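Local coordinates for protein iron dependent repressor (Sulfolobus solfataricus, PDB 2X4H) that probably binds DNA as a metal-dependent transcriptional repressor of the DtxR/MntR family, and carries bound zinc, at residues S9-L20 / G74-H85. Residues are numbered along the deposited sequence; the frame is centred on the assembly and turned at random.
Sequences SNLSRREFSYLL and GTRSINYLIKAH. With ZN (zinc ion), chain K; ZN (zinc ion), chain M.
Phe-16 lays one ring face against Leu-81 where helix 13-27 of the winged-helix DNA-binding domain packs on the long helix 72-94, which carries His-85 of a zinc site. The two helical segments run at 125° to each other. The contact is a CH-pi one: Leu-81 CD2 lies 4.0 Å from the ring centroid of Phe-16. The opposite face of the ring is covered, toward its rim, by Leu-20 CD1. CG of Phe-16 stands anti to the backbone N (chi1 -173°), which carries the ring edge across to the long helix. There Phe-16 CZ meets Ile-82 CG1 at 3.6 Å, and Phe-16 CE1 sits 3.5 Å from Ile-78 O. With an alanine here the ring is gone, and a gap would probably open between Leu-20 CD1 and Leu-81 CD2. Ile-78 wedges its CD1 3.8 Å from Leu-19 CB. Leu-11 sends CD2 onto the backbone of Ser-77. Ser-12 and Glu-15 form a capping box; Ser-12 OG also bonds Glu-50 of the second subunit. Glu-15 OE2 binds zinc with Glu-51 and with Glu-50 and His-54 of the second subunit. Arg-13 NH2 makes a salt bridge to Asp-110 OD1. His-85 ND1 hydrogen-bonds Asp-110 OD2, while His-85 NE2 binds another zinc at 1.9 Å.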
loop_
_atom_site.group_PDB
_atom_site.type_symbol
_atom_site.label_atom_id
_atom_site.label_comp_id
_atom_site.label_asym_id
_atom_site.label_seq_id
_atom_site.Cartn_x
_atom_site.Cartn_y
_atom_site.Cartn_z
ATOM N N SER C 9 8.276 8.497 -10.335
ATOM C CA SER C 9 8.455 8.787 -8.880
ATOM C C SER C 9 7.386 8.115 -8.010
ATOM O O SER C 9 6.527 8.801 -7.436
ATOM C CB SER C 9 8.444 10.293 -8.624
ATOM O OG SER C 9 8.640 10.576 -7.260
ATOM N N ASN C 10 7.446 6.782 -7.916
ATOM C CA ASN C 10 6.616 5.996 -6.979
ATOM C C ASN C 10 5.177 6.491 -6.896
ATOM O O ASN C 10 4.681 6.855 -5.829
ATOM C CB ASN C 10 7.261 5.981 -5.590
ATOM C CG ASN C 10 6.756 4.834 -4.725
ATOM O OD1 ASN C 10 6.855 3.662 -5.103
ATOM N ND2 ASN C 10 6.225 5.164 -3.555
ATOM N N LEU C 11 4.531 6.547 -8.050
ATOM C CA LEU C 11 3.130 6.933 -8.167
ATOM C C LEU C 11 2.662 6.261 -9.427
ATOM O O LEU C 11 3.191 6.527 -10.499
ATOM C CB LEU C 11 2.933 8.442 -8.298
ATOM C CG LEU C 11 1.469 8.903 -8.485
ATOM C CD1 LEU C 11 0.654 8.761 -7.186
ATOM C CD2 LEU C 11 1.369 10.342 -8.995
ATOM N N SER C 12 1.681 5.383 -9.321
ATOM C CA SER C 12 1.277 4.648 -10.498
ATOM C C SER C 12 0.279 5.490 -11.279
ATOM O O SER C 12 -0.252 6.502 -10.812
ATOM C CB SER C 12 0.688 3.262 -10.138
ATOM O OG SER C 12 -0.671 3.374 -9.745
ATOM N N ARG C 13 0.029 5.025 -12.478
ATOM C CA ARG C 13 -0.938 5.621 -13.362
ATOM C C ARG C 13 -2.363 5.524 -12.795
ATOM O O ARG C 13 -3.139 6.471 -12.896
ATOM C CB ARG C 13 -0.798 4.905 -14.699
ATOM C CG ARG C 13 -1.849 5.182 -15.727
ATOM C CD ARG C 13 -1.632 6.458 -16.436
ATOM N NE ARG C 13 -0.300 6.579 -17.021
ATOM C CZ ARG C 13 0.128 7.718 -17.538
ATOM N NH1 ARG C 13 -0.667 8.773 -17.536
ATOM N NH2 ARG C 13 1.339 7.812 -18.024
ATOM N N ARG C 14 -2.702 4.396 -12.180
ATOM C CA ARG C 14 -4.011 4.248 -11.561
ATOM C C ARG C 14 -4.174 5.178 -10.366
ATOM O O ARG C 14 -5.235 5.755 -10.180
ATOM C CB ARG C 14 -4.227 2.812 -11.099
ATOM C CG ARG C 14 -4.444 1.867 -12.244
ATOM C CD ARG C 14 -4.040 0.440 -11.854
ATOM N NE ARG C 14 -4.304 -0.502 -12.927
ATOM C CZ ARG C 14 -3.532 -0.649 -14.005
ATOM N NH1 ARG C 14 -2.426 0.065 -14.159
ATOM N NH2 ARG C 14 -3.864 -1.529 -14.938
ATOM N N GLU C 15 -3.115 5.310 -9.570
ATOM C CA GLU C 15 -3.088 6.255 -8.461
ATOM C C GLU C 15 -3.284 7.678 -8.936
ATOM O O GLU C 15 -4.049 8.456 -8.338
ATOM C CB GLU C 15 -1.775 6.134 -7.687
ATOM C CG GLU C 15 -1.706 4.927 -6.733
ATOM C CD GLU C 15 -0.315 4.669 -6.186
ATOM O OE1 GLU C 15 0.655 5.188 -6.742
ATOM O OE2 GLU C 15 -0.156 3.933 -5.190
ATOM N N PHE C 16 -2.612 8.014 -10.036
ATOM C CA PHE C 16 -2.807 9.282 -10.685
ATOM C C PHE C 16 -4.287 9.598 -10.932
ATOM O O PHE C 16 -4.743 10.688 -10.606
ATOM C CB PHE C 16 -2.042 9.289 -12.005
ATOM C CG PHE C 16 -2.020 10.603 -12.691
ATOM C CD1 PHE C 16 -1.446 11.705 -12.084
ATOM C CD2 PHE C 16 -2.506 10.730 -13.988
ATOM C CE1 PHE C 16 -1.381 12.917 -12.740
ATOM C CE2 PHE C 16 -2.445 11.944 -14.644
ATOM C CZ PHE C 16 -1.892 13.039 -14.013
ATOM N N SER C 17 -5.016 8.657 -11.530
ATOM C CA SER C 17 -6.468 8.803 -11.748
ATOM C C SER C 17 -7.255 9.062 -10.463
ATOM O O SER C 17 -8.158 9.896 -10.438
ATOM C CB SER C 17 -7.031 7.561 -12.441
ATOM O OG SER C 17 -6.685 7.585 -13.805
ATOM N N TYR C 18 -6.918 8.324 -9.404
ATOM C CA TYR C 18 -7.540 8.543 -8.102
ATOM C C TYR C 18 -7.335 9.973 -7.674
ATOM O O TYR C 18 -8.283 10.646 -7.305
ATOM C CB TYR C 18 -6.937 7.630 -7.029
ATOM C CG TYR C 18 -7.617 6.305 -6.845
ATOM C CD1 TYR C 18 -7.507 5.297 -7.804
ATOM C CD2 TYR C 18 -8.330 6.026 -5.678
ATOM C CE1 TYR C 18 -8.126 4.058 -7.631
ATOM C CE2 TYR C 18 -8.941 4.793 -5.491
ATOM C CZ TYR C 18 -8.835 3.812 -6.464
ATOM O OH TYR C 18 -9.448 2.596 -6.264
ATOM N N LEU C 19 -6.088 10.432 -7.726
ATOM C CA LEU C 19 -5.739 11.755 -7.221
ATOM C C LEU C 19 -6.362 12.875 -8.023
ATOM O O LEU C 19 -6.683 13.921 -7.460
ATOM C CB LEU C 19 -4.228 11.976 -7.168
ATOM C CG LEU C 19 -3.401 11.053 -6.273
ATOM C CD1 LEU C 19 -1.975 11.560 -6.223
ATOM C CD2 LEU C 19 -3.988 10.918 -4.860
ATOM N N LEU C 20 -6.520 12.682 -9.327
ATOM C CA LEU C 20 -7.178 13.698 -10.154
ATOM C C LEU C 20 -8.668 13.728 -9.837
ATOM O O LEU C 20 -9.288 14.782 -9.900
ATOM C CB LEU C 20 -6.959 13.442 -11.649
ATOM C CG LEU C 20 -5.566 13.788 -12.180
ATOM C CD1 LEU C 20 -5.253 13.039 -13.474
ATOM C CD2 LEU C 20 -5.436 15.301 -12.370
ATOM N N GLY C 74 0.568 15.254 -2.490
ATOM C CA GLY C 74 -0.307 14.669 -3.492
ATOM C C GLY C 74 -0.389 15.498 -4.762
ATOM O O GLY C 74 -0.221 14.967 -5.862
ATOM N N THR C 75 -0.684 16.787 -4.581
ATOM C CA THR C 75 -0.664 17.812 -5.635
ATOM C C THR C 75 0.692 17.777 -6.337
ATOM O O THR C 75 0.763 17.639 -7.548
ATOM C CB THR C 75 -0.919 19.201 -5.034
ATOM O OG1 THR C 75 -2.162 19.190 -4.325
ATOM C CG2 THR C 75 -0.954 20.322 -6.117
ATOM N N ARG C 76 1.760 17.822 -5.553
ATOM C CA ARG C 76 3.122 17.734 -6.067
ATOM C C ARG C 76 3.370 16.524 -6.994
ATOM O O ARG C 76 4.019 16.660 -8.031
ATOM C CB ARG C 76 4.120 17.717 -4.901
ATOM C CG ARG C 76 5.257 18.716 -5.022
ATOM C CD ARG C 76 6.056 18.845 -3.731
ATOM N NE ARG C 76 5.627 20.019 -2.970
ATOM C CZ ARG C 76 5.063 20.020 -1.758
ATOM N NH1 ARG C 76 4.843 18.896 -1.084
ATOM N NH2 ARG C 76 4.723 21.181 -1.205
ATOM N N SER C 77 2.862 15.355 -6.632
ATOM C CA SER C 77 3.070 14.151 -7.431
ATOM C C SER C 77 2.153 14.071 -8.668
ATOM O O SER C 77 2.532 13.473 -9.649
ATOM C CB SER C 77 2.947 12.882 -6.559
ATOM O OG SER C 77 1.764 12.899 -5.798
ATOM N N ILE C 78 0.958 14.654 -8.621
ATOM C CA ILE C 78 0.150 14.865 -9.834
ATOM C C ILE C 78 0.941 15.684 -10.889
ATOM O O ILE C 78 1.030 15.307 -12.045
ATOM C CB ILE C 78 -1.157 15.639 -9.525
ATOM C CG1 ILE C 78 -2.225 14.708 -8.966
ATOM C CG2 ILE C 78 -1.707 16.337 -10.772
ATOM C CD1 ILE C 78 -3.470 15.430 -8.527
ATOM N N ASN C 79 1.497 16.811 -10.462
ATOM C CA ASN C 79 2.258 17.689 -11.359
ATOM C C ASN C 79 3.511 16.977 -11.861
ATOM O O ASN C 79 3.864 17.070 -13.031
ATOM C CB ASN C 79 2.640 18.989 -10.662
ATOM C CG ASN C 79 1.467 19.912 -10.476
ATOM O OD1 ASN C 79 0.403 19.710 -11.054
ATOM N ND2 ASN C 79 1.655 20.940 -9.664
ATOM N N TYR C 80 4.154 16.228 -10.973
ATOM C CA TYR C 80 5.386 15.589 -11.356
ATOM C C TYR C 80 5.144 14.523 -12.453
ATOM O O TYR C 80 5.925 14.434 -13.419
ATOM C CB TYR C 80 6.143 15.025 -10.154
ATOM C CG TYR C 80 7.244 14.186 -10.652
ATOM C CD1 TYR C 80 8.332 14.762 -11.325
ATOM C CD2 TYR C 80 7.171 12.797 -10.573
ATOM C CE1 TYR C 80 9.337 13.961 -11.875
ATOM C CE2 TYR C 80 8.178 11.987 -11.111
ATOM C CZ TYR C 80 9.252 12.568 -11.744
ATOM O OH TYR C 80 10.228 11.738 -12.234
ATOM N N LEU C 81 4.053 13.764 -12.361
ATOM C CA LEU C 81 3.729 12.828 -13.453
ATOM C C LEU C 81 3.323 13.546 -14.774
ATOM O O LEU C 81 3.620 13.068 -15.878
ATOM C CB LEU C 81 2.655 11.840 -13.024
ATOM C CG LEU C 81 2.170 10.783 -14.014
ATOM C CD1 LEU C 81 3.334 10.171 -14.758
ATOM C CD2 LEU C 81 1.391 9.692 -13.253
ATOM N N ILE C 82 2.648 14.683 -14.650
ATOM C CA ILE C 82 2.213 15.458 -15.809
ATOM C C ILE C 82 3.430 15.997 -16.521
ATOM O O ILE C 82 3.541 15.889 -17.741
ATOM C CB ILE C 82 1.262 16.598 -15.406
ATOM C CG1 ILE C 82 -0.136 16.033 -15.075
ATOM C CG2 ILE C 82 1.194 17.668 -16.529
ATOM C CD1 ILE C 82 -1.114 17.010 -14.401
ATOM N N LYS C 83 4.354 16.553 -15.746
ATOM C CA LYS C 83 5.655 16.998 -16.230
ATOM C C LYS C 83 6.402 15.837 -16.888
ATOM O O LYS C 83 6.963 15.986 -17.961
ATOM C CB LYS C 83 6.466 17.589 -15.058
ATOM C CG LYS C 83 7.807 18.204 -15.438
ATOM C CD LYS C 83 8.565 18.878 -14.292
ATOM C CE LYS C 83 9.851 19.511 -14.842
ATOM N NZ LYS C 83 10.696 20.245 -13.846
ATOM N N ALA C 84 6.411 14.667 -16.261
ATOM C CA ALA C 84 7.138 13.517 -16.822
ATOM C C ALA C 84 6.552 13.065 -18.161
ATOM O O ALA C 84 7.300 12.846 -19.105
ATOM C CB ALA C 84 7.196 12.327 -15.821
ATOM N N HIS C 85 5.231 12.956 -18.236
ATOM C CA HIS C 85 4.549 12.521 -19.442
ATOM C C HIS C 85 4.884 13.473 -20.600
ATOM O O HIS C 85 5.323 13.050 -21.676
ATOM C CB HIS C 85 3.011 12.430 -19.214
ATOM C CG HIS C 85 2.227 12.182 -20.469
ATOM N ND1 HIS C 85 2.200 10.954 -21.104
ATOM C CD2 HIS C 85 1.511 13.031 -21.253
ATOM C CE1 HIS C 85 1.469 11.053 -22.204
ATOM N NE2 HIS C 85 1.066 12.311 -22.334
HETATM ZN ZN ZN K . -1.697 2.455 -5.074
HETATM ZN ZN ZN M . 0.103 12.743 -23.948
HETATM O O HOH W 1 -0.563 14.662 -23.050
#